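Local coordinates for protein cytochrome c'' (Methylophilus methylotrophus, PDB 1GU2) that binds a covalently attached heme c and probably serves as an electron-transfer protein, at residues D1-Y12 with T79-E89. Numbering follows the deposited sequence.
Sequences DVTNAEKLVYKY and TKRFTDIDKVE. With HEC (heme c), chain C.
Lys11 and Glu89 reach for each other from opposite directions, their salt bridge joining the N-terminal helix 2-19 to the first turns of helix 85-100. Lys11, extended along its length with CG anti to the backbone N (chi1 179°), brings NZ to the syn lone pair of Glu89 OE2 at 2.9 Å; a weak bond to OE1 accompanies it. The Tyr12 ring stands steeply to this carboxylate, the two planes 77° apart, and a water bridges Tyr12 OH and Glu89 O. Leu8 packs against the same carboxylate: CD2 lies 3.6 Å from Glu89 CD, while CD1 touches CD2 of the Phe82 ring at 3.7 Å and also meets Ile85 CD1. Ala5 CB approaches the same ring at CD1. Cutting Glu89 back to an alanine here would probably leave the Lys11 ammonium without its carboxylate mate and open a gap beside Leu8 CD2. Toward the chain start, Asn4 ND2 donates to Phe82 O at 3.3 Å, tilted 34° from the carbonyl plane. The terminal amine, Asp1 N, bonds both Arg81 O and Thr83 OG1 at 2.7 Å, and Asp1 OD1 accepts from Asn4 N in an Asx motif. Arg81 itself turns away to pair its NH1 and NH2 with a heme propionate, NE and NH1 also bonding Pro72 O and Pro71 O. The contact thus fastens the chain's first residue, probably as a charged amine, to the loop that carries a propionate-binding arginine.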
loop_
_atom_site.group_PDB
_atom_site.type_symbol
_atom_site.label_atom_id
_atom_site.label_comp_id
_atom_site.label_asym_id
_atom_site.label_seq_id
_atom_site.Cartn_x
_atom_site.Cartn_y
_atom_site.Cartn_z
ATOM N N ASP A 1 0.939 12.287 6.344
ATOM C CA ASP A 1 1.756 13.058 5.412
ATOM C C ASP A 1 2.973 12.262 4.991
ATOM O O ASP A 1 3.185 11.131 5.433
ATOM C CB ASP A 1 2.082 14.444 6.000
ATOM C CG ASP A 1 2.850 14.314 7.295
ATOM O OD1 ASP A 1 3.192 13.177 7.647
ATOM O OD2 ASP A 1 3.033 15.375 7.929
ATOM N N VAL A 2 3.822 12.846 4.132
ATOM C CA VAL A 2 5.038 12.185 3.687
ATOM C C VAL A 2 5.927 11.865 4.847
ATOM O O VAL A 2 6.546 10.789 4.860
ATOM C CB VAL A 2 5.729 13.055 2.634
ATOM C CG1 VAL A 2 7.115 12.476 2.375
ATOM C CG2 VAL A 2 4.994 13.066 1.314
ATOM N N THR A 3 6.036 12.695 5.857
ATOM C CA THR A 3 6.916 12.477 6.999
ATOM C C THR A 3 6.583 11.164 7.695
ATOM O O THR A 3 7.462 10.361 7.981
ATOM C CB THR A 3 6.825 13.647 8.057
ATOM O OG1 THR A 3 7.043 14.890 7.394
ATOM C CG2 THR A 3 7.867 13.457 9.133
ATOM N N ASN A 4 5.297 11.005 8.002
ATOM C CA ASN A 4 4.912 9.778 8.716
ATOM C C ASN A 4 5.086 8.578 7.824
ATOM O O ASN A 4 5.459 7.520 8.327
ATOM C CB ASN A 4 3.483 9.869 9.226
ATOM C CG ASN A 4 3.513 10.948 10.301
ATOM O OD1 ASN A 4 4.491 11.264 10.995
ATOM N ND2 ASN A 4 2.420 11.628 10.407
ATOM N N ALA A 5 4.806 8.723 6.525
ATOM C CA ALA A 5 4.976 7.572 5.617
ATOM C C ALA A 5 6.427 7.162 5.597
ATOM O O ALA A 5 6.743 5.982 5.687
ATOM C CB ALA A 5 4.431 7.927 4.217
ATOM N N GLU A 6 7.335 8.119 5.437
ATOM C CA GLU A 6 8.740 7.778 5.379
ATOM C C GLU A 6 9.195 7.059 6.652
ATOM O O GLU A 6 9.927 6.068 6.595
ATOM C CB GLU A 6 9.569 9.051 5.130
ATOM C CG GLU A 6 11.039 8.775 4.915
ATOM C CD GLU A 6 11.912 10.007 4.832
ATOM O OE1 GLU A 6 13.135 9.913 5.171
ATOM O OE2 GLU A 6 11.433 11.063 4.374
ATOM N N LYS A 7 8.802 7.556 7.821
ATOM C CA LYS A 7 9.203 6.890 9.059
ATOM C C LYS A 7 8.650 5.472 9.155
ATOM O O LYS A 7 9.308 4.578 9.707
ATOM C CB LYS A 7 8.758 7.760 10.237
ATOM C CG LYS A 7 9.543 9.073 10.389
ATOM C CD LYS A 7 9.204 9.800 11.683
ATOM C CE LYS A 7 7.725 10.197 11.722
ATOM N NZ LYS A 7 7.416 10.766 13.084
ATOM N N LEU A 8 7.451 5.221 8.629
ATOM C CA LEU A 8 6.880 3.861 8.613
ATOM C C LEU A 8 7.713 2.947 7.733
ATOM O O LEU A 8 7.850 1.744 8.056
ATOM C CB LEU A 8 5.429 3.860 8.182
ATOM C CG LEU A 8 4.424 4.356 9.240
ATOM C CD1 LEU A 8 3.069 4.528 8.564
ATOM C CD2 LEU A 8 4.310 3.438 10.426
ATOM N N VAL A 9 8.291 3.426 6.651
ATOM C CA VAL A 9 9.147 2.534 5.840
ATOM C C VAL A 9 10.292 1.997 6.675
ATOM O O VAL A 9 10.598 0.816 6.642
ATOM C CB VAL A 9 9.682 3.304 4.612
ATOM C CG1 VAL A 9 10.702 2.464 3.813
ATOM C CG2 VAL A 9 8.580 3.711 3.681
ATOM N N TYR A 10 10.967 2.848 7.503
ATOM C CA TYR A 10 12.049 2.322 8.346
ATOM C C TYR A 10 11.561 1.325 9.372
ATOM O O TYR A 10 12.181 0.294 9.613
ATOM C CB TYR A 10 12.833 3.388 9.123
ATOM C CG TYR A 10 13.311 4.452 8.169
ATOM C CD1 TYR A 10 12.680 5.693 8.266
ATOM C CD2 TYR A 10 14.320 4.237 7.234
ATOM C CE1 TYR A 10 13.050 6.727 7.427
ATOM C CE2 TYR A 10 14.677 5.294 6.404
ATOM C CZ TYR A 10 14.054 6.525 6.510
ATOM O OH TYR A 10 14.422 7.565 5.662
ATOM N N LYS A 11 10.433 1.646 9.996
ATOM C CA LYS A 11 9.861 0.765 11.006
ATOM C C LYS A 11 9.599 -0.613 10.426
ATOM O O LYS A 11 10.041 -1.643 10.957
ATOM C CB LYS A 11 8.575 1.364 11.604
ATOM C CG LYS A 11 7.935 0.478 12.635
ATOM C CD LYS A 11 6.698 1.075 13.274
ATOM C CE LYS A 11 6.012 0.046 14.164
ATOM N NZ LYS A 11 4.896 0.741 14.929
ATOM N N TYR A 12 8.878 -0.683 9.311
ATOM C CA TYR A 12 8.561 -1.983 8.732
ATOM C C TYR A 12 9.796 -2.669 8.149
ATOM O O TYR A 12 9.886 -3.917 8.173
ATOM C CB TYR A 12 7.475 -1.858 7.662
ATOM C CG TYR A 12 6.115 -1.489 8.221
ATOM C CD1 TYR A 12 5.527 -2.177 9.241
ATOM C CD2 TYR A 12 5.425 -0.421 7.665
ATOM C CE1 TYR A 12 4.260 -1.811 9.739
ATOM C CE2 TYR A 12 4.163 -0.063 8.157
ATOM C CZ TYR A 12 3.605 -0.747 9.183
ATOM O OH TYR A 12 2.365 -0.372 9.641
ATOM N N THR A 79 -2.063 14.621 1.315
ATOM C CA THR A 79 -1.222 14.758 2.492
ATOM C C THR A 79 -1.898 14.281 3.760
ATOM O O THR A 79 -1.214 14.140 4.759
ATOM C CB THR A 79 -0.739 16.224 2.662
ATOM O OG1 THR A 79 -1.901 17.036 2.883
ATOM C CG2 THR A 79 -0.030 16.720 1.425
ATOM N N LYS A 80 -3.201 13.992 3.722
ATOM C CA LYS A 80 -3.859 13.333 4.868
ATOM C C LYS A 80 -3.440 11.877 5.054
ATOM O O LYS A 80 -3.497 11.337 6.175
ATOM C CB LYS A 80 -5.371 13.374 4.723
ATOM C CG LYS A 80 -5.922 14.804 4.618
ATOM C CD LYS A 80 -7.459 14.775 4.672
ATOM C CE LYS A 80 -7.962 16.203 4.631
ATOM N NZ LYS A 80 -7.875 16.911 5.936
ATOM N N ARG A 81 -3.001 11.213 3.986
ATOM C CA ARG A 81 -2.574 9.819 4.152
ATOM C C ARG A 81 -1.412 9.680 5.110
ATOM O O ARG A 81 -0.368 10.347 4.921
ATOM C CB ARG A 81 -2.218 9.206 2.787
ATOM C CG ARG A 81 -3.380 9.068 1.789
ATOM C CD ARG A 81 -4.481 8.175 2.346
ATOM N NE ARG A 81 -5.492 7.941 1.321
ATOM C CZ ARG A 81 -6.655 7.374 1.593
ATOM N NH1 ARG A 81 -7.502 7.182 0.596
ATOM N NH2 ARG A 81 -6.961 7.014 2.832
ATOM N N PHE A 82 -1.568 8.856 6.125
ATOM C CA PHE A 82 -0.596 8.548 7.175
ATOM C C PHE A 82 -0.466 9.633 8.232
ATOM O O PHE A 82 0.327 9.451 9.190
ATOM C CB PHE A 82 0.780 8.125 6.654
ATOM C CG PHE A 82 0.732 6.977 5.662
ATOM C CD1 PHE A 82 0.756 7.227 4.285
ATOM C CD2 PHE A 82 0.634 5.673 6.097
ATOM C CE1 PHE A 82 0.682 6.186 3.370
ATOM C CE2 PHE A 82 0.558 4.628 5.203
ATOM C CZ PHE A 82 0.529 4.871 3.818
ATOM N N THR A 83 -1.254 10.730 8.185
ATOM C CA THR A 83 -1.155 11.720 9.261
ATOM C C THR A 83 -1.734 11.218 10.569
ATOM O O THR A 83 -1.249 11.652 11.641
ATOM C CB THR A 83 -1.812 13.025 8.811
ATOM O OG1 THR A 83 -1.051 13.493 7.677
ATOM C CG2 THR A 83 -1.767 14.063 9.940
ATOM N N ASP A 84 -2.734 10.380 10.477
ATOM C CA ASP A 84 -3.461 9.809 11.587
ATOM C C ASP A 84 -2.643 8.641 12.121
ATOM O O ASP A 84 -3.016 7.493 12.123
ATOM C CB ASP A 84 -4.844 9.351 11.209
ATOM C CG ASP A 84 -4.911 8.381 10.066
ATOM O OD1 ASP A 84 -4.019 8.330 9.214
ATOM O OD2 ASP A 84 -5.947 7.634 9.980
ATOM N N ILE A 85 -1.436 9.025 12.593
ATOM C CA ILE A 85 -0.481 7.959 12.855
ATOM C C ILE A 85 -0.875 7.012 14.011
ATOM O O ILE A 85 -0.440 5.856 14.025
ATOM C CB ILE A 85 0.957 8.502 13.045
ATOM C CG1 ILE A 85 2.055 7.448 13.130
ATOM C CG2 ILE A 85 1.045 9.382 14.250
ATOM C CD1 ILE A 85 2.062 6.393 12.008
ATOM N N ASP A 86 -1.705 7.461 14.940
ATOM C CA ASP A 86 -2.158 6.567 16.017
ATOM C C ASP A 86 -3.066 5.449 15.481
ATOM O O ASP A 86 -3.204 4.403 16.143
ATOM C CB ASP A 86 -2.835 7.341 17.121
ATOM C CG ASP A 86 -1.888 8.224 17.932
ATOM O OD1 ASP A 86 -1.178 7.675 18.815
ATOM O OD2 ASP A 86 -1.882 9.432 17.651
ATOM N N LYS A 87 -3.663 5.640 14.306
ATOM C CA LYS A 87 -4.597 4.664 13.814
ATOM C C LYS A 87 -4.157 3.984 12.545
ATOM O O LYS A 87 -4.673 2.915 12.236
ATOM C CB LYS A 87 -5.910 5.410 13.509
ATOM C CG LYS A 87 -6.774 5.825 14.672
ATOM C CD LYS A 87 -7.882 6.724 14.135
ATOM C CE LYS A 87 -7.892 8.101 14.757
ATOM N NZ LYS A 87 -7.202 8.250 16.085
ATOM N N VAL A 88 -3.253 4.574 11.753
ATOM C CA VAL A 88 -3.108 4.091 10.385
ATOM C C VAL A 88 -2.472 2.718 10.328
ATOM O O VAL A 88 -2.732 1.939 9.432
ATOM C CB VAL A 88 -2.334 5.113 9.534
ATOM C CG1 VAL A 88 -0.868 5.187 9.993
ATOM C CG2 VAL A 88 -2.458 4.769 8.052
ATOM N N GLU A 89 -1.593 2.353 11.266
ATOM C CA GLU A 89 -1.009 1.008 11.243
ATOM C C GLU A 89 -2.075 -0.041 11.476
ATOM O O GLU A 89 -2.104 -1.055 10.781
ATOM C CB GLU A 89 0.128 0.893 12.250
ATOM C CG GLU A 89 1.274 1.849 11.948
ATOM C CD GLU A 89 2.426 1.615 12.877
ATOM O OE1 GLU A 89 2.548 2.448 13.818
ATOM O OE2 GLU A 89 3.118 0.625 12.657
HETATM FE FE HEC C . -7.232 -0.183 -0.487
HETATM C CHA HEC C . -7.799 2.405 1.682
HETATM C CHB HEC C . -3.893 0.005 0.191
HETATM C CHC HEC C . -6.746 -3.082 -2.266
HETATM C CHD HEC C . -10.530 -0.116 -1.431
HETATM N NA HEC C . -6.069 0.999 0.638
HETATM C C1A HEC C . -6.479 2.032 1.499
HETATM C C2A HEC C . -5.335 2.602 2.155
HETATM C C3A HEC C . -4.242 1.965 1.701
HETATM C C4A HEC C . -4.695 0.942 0.790
HETATM C CMA HEC C . -2.761 2.206 2.089
HETATM C CAA HEC C . -5.394 3.744 3.183
HETATM C CBA HEC C . -5.475 3.227 4.632
HETATM C CGA HEC C . -5.555 4.336 5.623
HETATM O O1A HEC C . -6.188 4.139 6.684
HETATM O O2A HEC C . -5.007 5.429 5.401
HETATM N NB HEC C . -5.634 -1.317 -0.927
HETATM C C1B HEC C . -4.341 -1.100 -0.541
HETATM C C2B HEC C . -3.511 -2.218 -0.972
HETATM C C3B HEC C . -4.318 -3.094 -1.635
HETATM C C4B HEC C . -5.640 -2.511 -1.627
HETATM C CMB HEC C . -2.003 -2.368 -0.708
HETATM C CAB HEC C . -3.965 -4.437 -2.316
HETATM C CBB HEC C . -3.363 -5.428 -1.322
HETATM N NC HEC C . -8.399 -1.348 -1.625
HETATM C C1C HEC C . -8.001 -2.495 -2.313
HETATM C C2C HEC C . -9.099 -2.972 -3.127
HETATM C C3C HEC C . -10.158 -2.133 -2.917
HETATM C C4C HEC C . -9.732 -1.132 -1.979
HETATM C CMC HEC C . -8.957 -4.184 -4.070
HETATM C CAC HEC C . -11.534 -2.103 -3.582
HETATM C CBC HEC C . -12.315 -3.402 -3.404
HETATM N ND HEC C . -8.816 0.916 0.017
HETATM C C1D HEC C . -10.125 0.770 -0.460
HETATM C C2D HEC C . -11.018 1.613 0.290
HETATM C C3D HEC C . -10.285 2.187 1.291
HETATM C C4D HEC C . -8.899 1.857 1.043
HETATM C CMD HEC C . -12.525 1.777 0.026
HETATM C CAD HEC C . -10.857 2.986 2.490
HETATM C CBD HEC C . -11.300 4.419 2.102
HETATM C CGD HEC C . -10.205 5.457 2.228
HETATM O O1D HEC C . -10.272 6.547 1.589
HETATM O O2D HEC C . -9.237 5.230 3.002
HETATM O O HOH W 1 0.287 -1.851 9.612
#